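Side-chain contacts in LC-Est1C (PDB 3WYD), which probably hydrolyses carboxylic esters, as the C-terminal esterase domain, of alpha/beta hydrolase fold, of a larger metagenome-derived enzyme: residues N51-S56 and G60-E65; V159-G162 and T167-V170. All blocks are in the same frame, centred on the assembly; numbering follows the deposited sequence.

Contact 1 of 2, residues N51-S56 and G60-E65; sequences NSYFDS and GAFMIE
Met63 turns CG to the backbone N side, anti to its carbonyl carbon (chi1 -51°), and bends again at chi2, which brings its terminal methyl over the ring of Phe54. Phe62 does the reverse, with CG anti to N (chi1 -162°), and offers its ring to Tyr53. The methyl CE of Met63 sits over the centre of the Phe54 ring, 3.6 Å from the ring centroid, a CH-pi contact. The sulfur SD stands over the same face but farther out, 4.3 Å from that centroid, making this a Met-aromatic contact as well. CE also touches CB of Tyr53 at 3.8 Å, so the one methyl meets two neighbouring residues of the short helix 52-55. Beside it, Tyr53 brings its CD2 edge to the face of Phe62, Tyr53 CD2 to Phe62 CD1 3.6 Å, in a T-shaped pair with planes at 68°. The two segments belong to consecutive helices, 52-55 and 57-69, that pack on one side of the central sheet of an alpha/beta hydrolase fold: Phe62 and Met63 reach Val73, and the hydroxyl of Tyr53 bonds to the carbonyl of Leu43. Phe205 and Phe209 extend the aromatic cluster around Phe62. At the junction the backbones come close. Gly60 N donates to Ser56 O at 3.0 Å, and Gly60 CA lies 3.1 Å from Phe54 O. Helix 57-69 is kinked at Phe62 and Met63; the N of Phe62 meets a water 2.9 Å away that also lies 2.8 Å from Tyr53 O, to which it probably donates.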
loop_
_atom_site.group_PDB
_atom_site.type_symbol
_atom_site.label_atom_id
_atom_site.label_comp_id
_atom_site.label_asym_id
_atom_site.label_seq_id
_atom_site.Cartn_x
_atom_site.Cartn_y
_atom_site.Cartn_z
ATOM N N ASN A 51 3.887 4.912 14.924
ATOM C CA ASN A 51 5.179 4.775 15.598
ATOM C C ASN A 51 6.393 4.416 14.742
ATOM O O ASN A 51 7.507 4.448 15.238
ATOM C CB ASN A 51 5.121 3.732 16.713
ATOM C CG ASN A 51 3.931 3.905 17.612
ATOM O OD1 ASN A 51 3.035 3.049 17.655
ATOM N ND2 ASN A 51 3.839 5.056 18.226
ATOM N N SER A 52 6.152 4.094 13.473
ATOM C CA SER A 52 7.201 3.539 12.641
ATOM C C SER A 52 8.444 4.417 12.556
ATOM O O SER A 52 9.546 3.896 12.588
ATOM C CB SER A 52 6.680 3.280 11.227
ATOM O OG SER A 52 5.795 2.188 11.218
ATOM N N TYR A 53 8.278 5.735 12.352
ATOM C CA TYR A 53 9.475 6.599 12.231
ATOM C C TYR A 53 10.171 6.837 13.579
ATOM O O TYR A 53 11.328 7.222 13.625
ATOM C CB TYR A 53 9.216 7.926 11.488
ATOM C CG TYR A 53 9.098 7.824 9.973
ATOM C CD1 TYR A 53 7.906 7.490 9.367
ATOM C CD2 TYR A 53 10.177 8.133 9.166
ATOM C CE1 TYR A 53 7.801 7.418 7.998
ATOM C CE2 TYR A 53 10.069 8.077 7.764
ATOM C CZ TYR A 53 8.881 7.657 7.202
ATOM O OH TYR A 53 8.784 7.573 5.836
ATOM N N PHE A 54 9.478 6.572 14.689
ATOM C CA PHE A 54 10.124 6.626 15.996
ATOM C C PHE A 54 10.898 5.373 16.343
ATOM O O PHE A 54 11.935 5.455 16.986
ATOM C CB PHE A 54 9.096 6.921 17.108
ATOM C CG PHE A 54 8.454 8.268 16.994
ATOM C CD1 PHE A 54 7.387 8.475 16.131
ATOM C CD2 PHE A 54 8.949 9.336 17.716
ATOM C CE1 PHE A 54 6.817 9.724 16.001
ATOM C CE2 PHE A 54 8.378 10.593 17.610
ATOM C CZ PHE A 54 7.287 10.785 16.769
ATOM N N ASP A 55 10.329 4.221 16.011
ATOM C CA ASP A 55 10.721 2.938 16.628
ATOM C C ASP A 55 11.544 2.129 15.633
ATOM O O ASP A 55 12.456 1.390 16.011
ATOM C CB ASP A 55 9.478 2.139 17.009
ATOM C CG ASP A 55 8.741 2.705 18.226
ATOM O OD1 ASP A 55 9.273 3.596 18.920
ATOM O OD2 ASP A 55 7.597 2.257 18.469
ATOM N N SER A 56 11.245 2.309 14.353
ATOM C CA SER A 56 12.009 1.670 13.292
ATOM C C SER A 56 12.779 2.698 12.454
ATOM O O SER A 56 13.076 3.806 12.901
ATOM C CB SER A 56 11.099 0.845 12.385
ATOM O OG SER A 56 10.044 0.248 13.120
ATOM N N GLY A 60 14.712 5.091 15.006
ATOM C CA GLY A 60 14.338 6.480 15.265
ATOM C C GLY A 60 15.323 7.526 14.760
ATOM O O GLY A 60 15.268 8.674 15.188
ATOM N N ALA A 61 16.187 7.156 13.812
ATOM C CA ALA A 61 17.143 8.071 13.197
ATOM C C ALA A 61 16.468 9.351 12.683
ATOM O O ALA A 61 17.092 10.402 12.582
ATOM C CB ALA A 61 17.871 7.400 12.011
ATOM N N PHE A 62 15.263 9.193 12.185
ATOM C CA PHE A 62 14.568 10.356 11.635
ATOM C C PHE A 62 14.461 11.496 12.650
ATOM O O PHE A 62 14.591 12.675 12.299
ATOM C CB PHE A 62 13.183 9.903 11.156
ATOM C CG PHE A 62 12.527 10.863 10.197
ATOM C CD1 PHE A 62 12.711 10.729 8.827
ATOM C CD2 PHE A 62 11.703 11.886 10.670
ATOM C CE1 PHE A 62 12.085 11.631 7.935
ATOM C CE2 PHE A 62 11.093 12.799 9.791
ATOM C CZ PHE A 62 11.209 12.623 8.424
ATOM N N MET A 63 14.230 11.148 13.905
ATOM C CA MET A 63 13.992 12.164 14.916
ATOM C C MET A 63 15.264 12.819 15.428
ATOM O O MET A 63 15.204 13.932 15.897
ATOM C CB MET A 63 13.175 11.586 16.077
ATOM C CG MET A 63 11.935 10.863 15.651
ATOM S SD MET A 63 10.790 11.925 14.693
ATOM C CE MET A 63 9.672 10.683 14.023
ATOM N N ILE A 64 16.409 12.142 15.290
ATOM C CA ILE A 64 17.727 12.776 15.465
ATOM C C ILE A 64 17.903 13.940 14.494
ATOM O O ILE A 64 18.281 15.044 14.906
ATOM C CB ILE A 64 18.850 11.747 15.299
ATOM C CG1 ILE A 64 18.659 10.637 16.329
ATOM C CG2 ILE A 64 20.227 12.410 15.477
ATOM C CD1 ILE A 64 19.653 9.500 16.163
ATOM N N GLU A 65 17.563 13.732 13.217
ATOM C CA GLU A 65 17.659 14.843 12.282
ATOM C C GLU A 65 16.696 15.977 12.723
ATOM O O GLU A 65 17.055 17.149 12.642
ATOM C CB GLU A 65 17.339 14.417 10.837
ATOM C CG GLU A 65 18.290 13.380 10.236
ATOM C CD GLU A 65 19.647 13.941 9.837
ATOM O OE1 GLU A 65 19.893 15.143 10.060
ATOM O OE2 GLU A 65 20.463 13.187 9.256
HETATM O O HOH W 1 13.554 6.875 12.040
#

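Contact 2 of 2, residues V159-G162 and T167-V170; sequences VVHG and TVPV
The imidazole NE2 of His161 donates to the carbonyl oxygen of Val168 over 2.9 Å, with an N-H...O angle of 157°. The oxygen lies close to the ring plane, so the bond leaves the imidazole in its own plane, yet NE2 stands 46° above the carbonyl plane of Val168. The other ring nitrogen, ND1, is hydrogen-bonded to the hydroxyl of Ser173 in helix 171-181, and the two bonds together fix the rotation of the imidazole. Val170 covers one face: its CA is 3.5 Å above the ring plane, displaced toward the rim and nearest to CD2 of His161 at 3.6 Å, a CH-pi contact. Val168 comes to the edge, where its CG1, anti to the backbone N (chi1 177°), touches CE1 of His161 at 3.6 Å. Val170 also leans on the strand end, with CB 3.5 Å from Gly162 O. Strand 157-162 belongs to the parallel part of the sheet, and the loop after it folds back over the strand's last residues before helix 171-181 begins. Asp165, in that loop, accepts from the N of Thr167 and of Val168 through OD1; it is the acid of a probable Ser-His-Asp triad. Thr167 OG1 meets Thr167 OG1 of the second subunit, which places the loop at the dimer interface. With NE2 carrying the proton for Val168 O, ND1 of a neutral His161 would accept from the hydroxyl of Ser173, so that one buried ring would join strand, loop and helix beside the probable triad.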
loop_
_atom_site.group_PDB
_atom_site.type_symbol
_atom_site.label_atom_id
_atom_site.label_comp_id
_atom_site.label_asym_id
_atom_site.label_seq_id
_atom_site.Cartn_x
_atom_site.Cartn_y
_atom_site.Cartn_z
ATOM N N VAL A 159 13.391 12.685 -4.915
ATOM C CA VAL A 159 12.825 11.370 -5.139
ATOM C C VAL A 159 13.920 10.340 -4.890
ATOM O O VAL A 159 15.004 10.498 -5.388
ATOM C CB VAL A 159 12.324 11.220 -6.575
ATOM C CG1 VAL A 159 11.727 9.812 -6.808
ATOM C CG2 VAL A 159 11.242 12.293 -6.871
ATOM N N VAL A 160 13.616 9.302 -4.102
ATOM C CA VAL A 160 14.607 8.237 -3.793
ATOM C C VAL A 160 14.034 6.896 -4.169
ATOM O O VAL A 160 12.852 6.622 -3.892
ATOM C CB VAL A 160 14.936 8.232 -2.314
ATOM C CG1 VAL A 160 15.877 7.079 -1.973
ATOM C CG2 VAL A 160 15.533 9.555 -1.881
ATOM N N HIS A 161 14.796 6.075 -4.909
ATOM C CA HIS A 161 14.307 4.723 -5.194
ATOM C C HIS A 161 15.492 3.829 -5.410
ATOM O O HIS A 161 16.481 4.253 -6.010
ATOM C CB HIS A 161 13.427 4.698 -6.475
ATOM C CG HIS A 161 12.312 3.694 -6.450
ATOM N ND1 HIS A 161 10.988 4.078 -6.491
ATOM C CD2 HIS A 161 12.313 2.343 -6.350
ATOM C CE1 HIS A 161 10.216 3.002 -6.494
ATOM N NE2 HIS A 161 10.993 1.936 -6.347
ATOM N N GLY A 162 15.352 2.574 -5.006
ATOM C CA GLY A 162 16.437 1.608 -5.265
ATOM C C GLY A 162 16.221 0.883 -6.578
ATOM O O GLY A 162 15.097 0.525 -6.918
ATOM N N THR A 167 9.478 -4.793 -4.542
ATOM C CA THR A 167 8.103 -4.521 -4.084
ATOM C C THR A 167 7.451 -3.443 -4.957
ATOM O O THR A 167 6.347 -3.633 -5.533
ATOM C CB THR A 167 8.111 -4.072 -2.635
ATOM O OG1 THR A 167 8.525 -5.150 -1.761
ATOM C CG2 THR A 167 6.722 -3.632 -2.164
ATOM N N VAL A 168 8.174 -2.331 -5.139
ATOM C CA VAL A 168 7.729 -1.258 -6.047
ATOM C C VAL A 168 8.833 -1.098 -7.118
ATOM O O VAL A 168 9.933 -0.674 -6.792
ATOM C CB VAL A 168 7.531 0.091 -5.305
ATOM C CG1 VAL A 168 7.132 1.225 -6.353
ATOM C CG2 VAL A 168 6.435 -0.030 -4.198
ATOM N N PRO A 169 8.559 -1.464 -8.370
ATOM C CA PRO A 169 9.606 -1.333 -9.404
ATOM C C PRO A 169 10.133 0.088 -9.495
ATOM O O PRO A 169 9.380 1.066 -9.340
ATOM C CB PRO A 169 8.888 -1.707 -10.696
ATOM C CG PRO A 169 7.746 -2.678 -10.217
ATOM C CD PRO A 169 7.304 -2.044 -8.897
ATOM N N VAL A 170 11.449 0.173 -9.660
ATOM C CA VAL A 170 12.116 1.454 -9.805
ATOM C C VAL A 170 11.491 2.295 -10.932
ATOM O O VAL A 170 11.489 3.554 -10.841
ATOM C CB VAL A 170 13.631 1.236 -9.991
ATOM C CG1 VAL A 170 13.969 0.610 -11.398
ATOM C CG2 VAL A 170 14.398 2.552 -9.812
#

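How the contacts relate
Contact 1 and contact 2 do not touch: their centres lie 21 Å apart and their nearest atoms about 10 Å. They come in series along the chain, contact 1 in the two helices that follow strand 37-43 and contact 2 between the end of strand 157-162 and the loop that follows it, so each shapes a connection leaving the C-terminal end of a parallel strand. Both border the probable catalytic site. Tyr53 of contact 1 touches the likely nucleophile elbow around Ser117, whereas in contact 2 His161 touches the proposed triad and Val168 packs against His197, its probable histidine. Contact 2 reaches the second subunit; contact 1 does not.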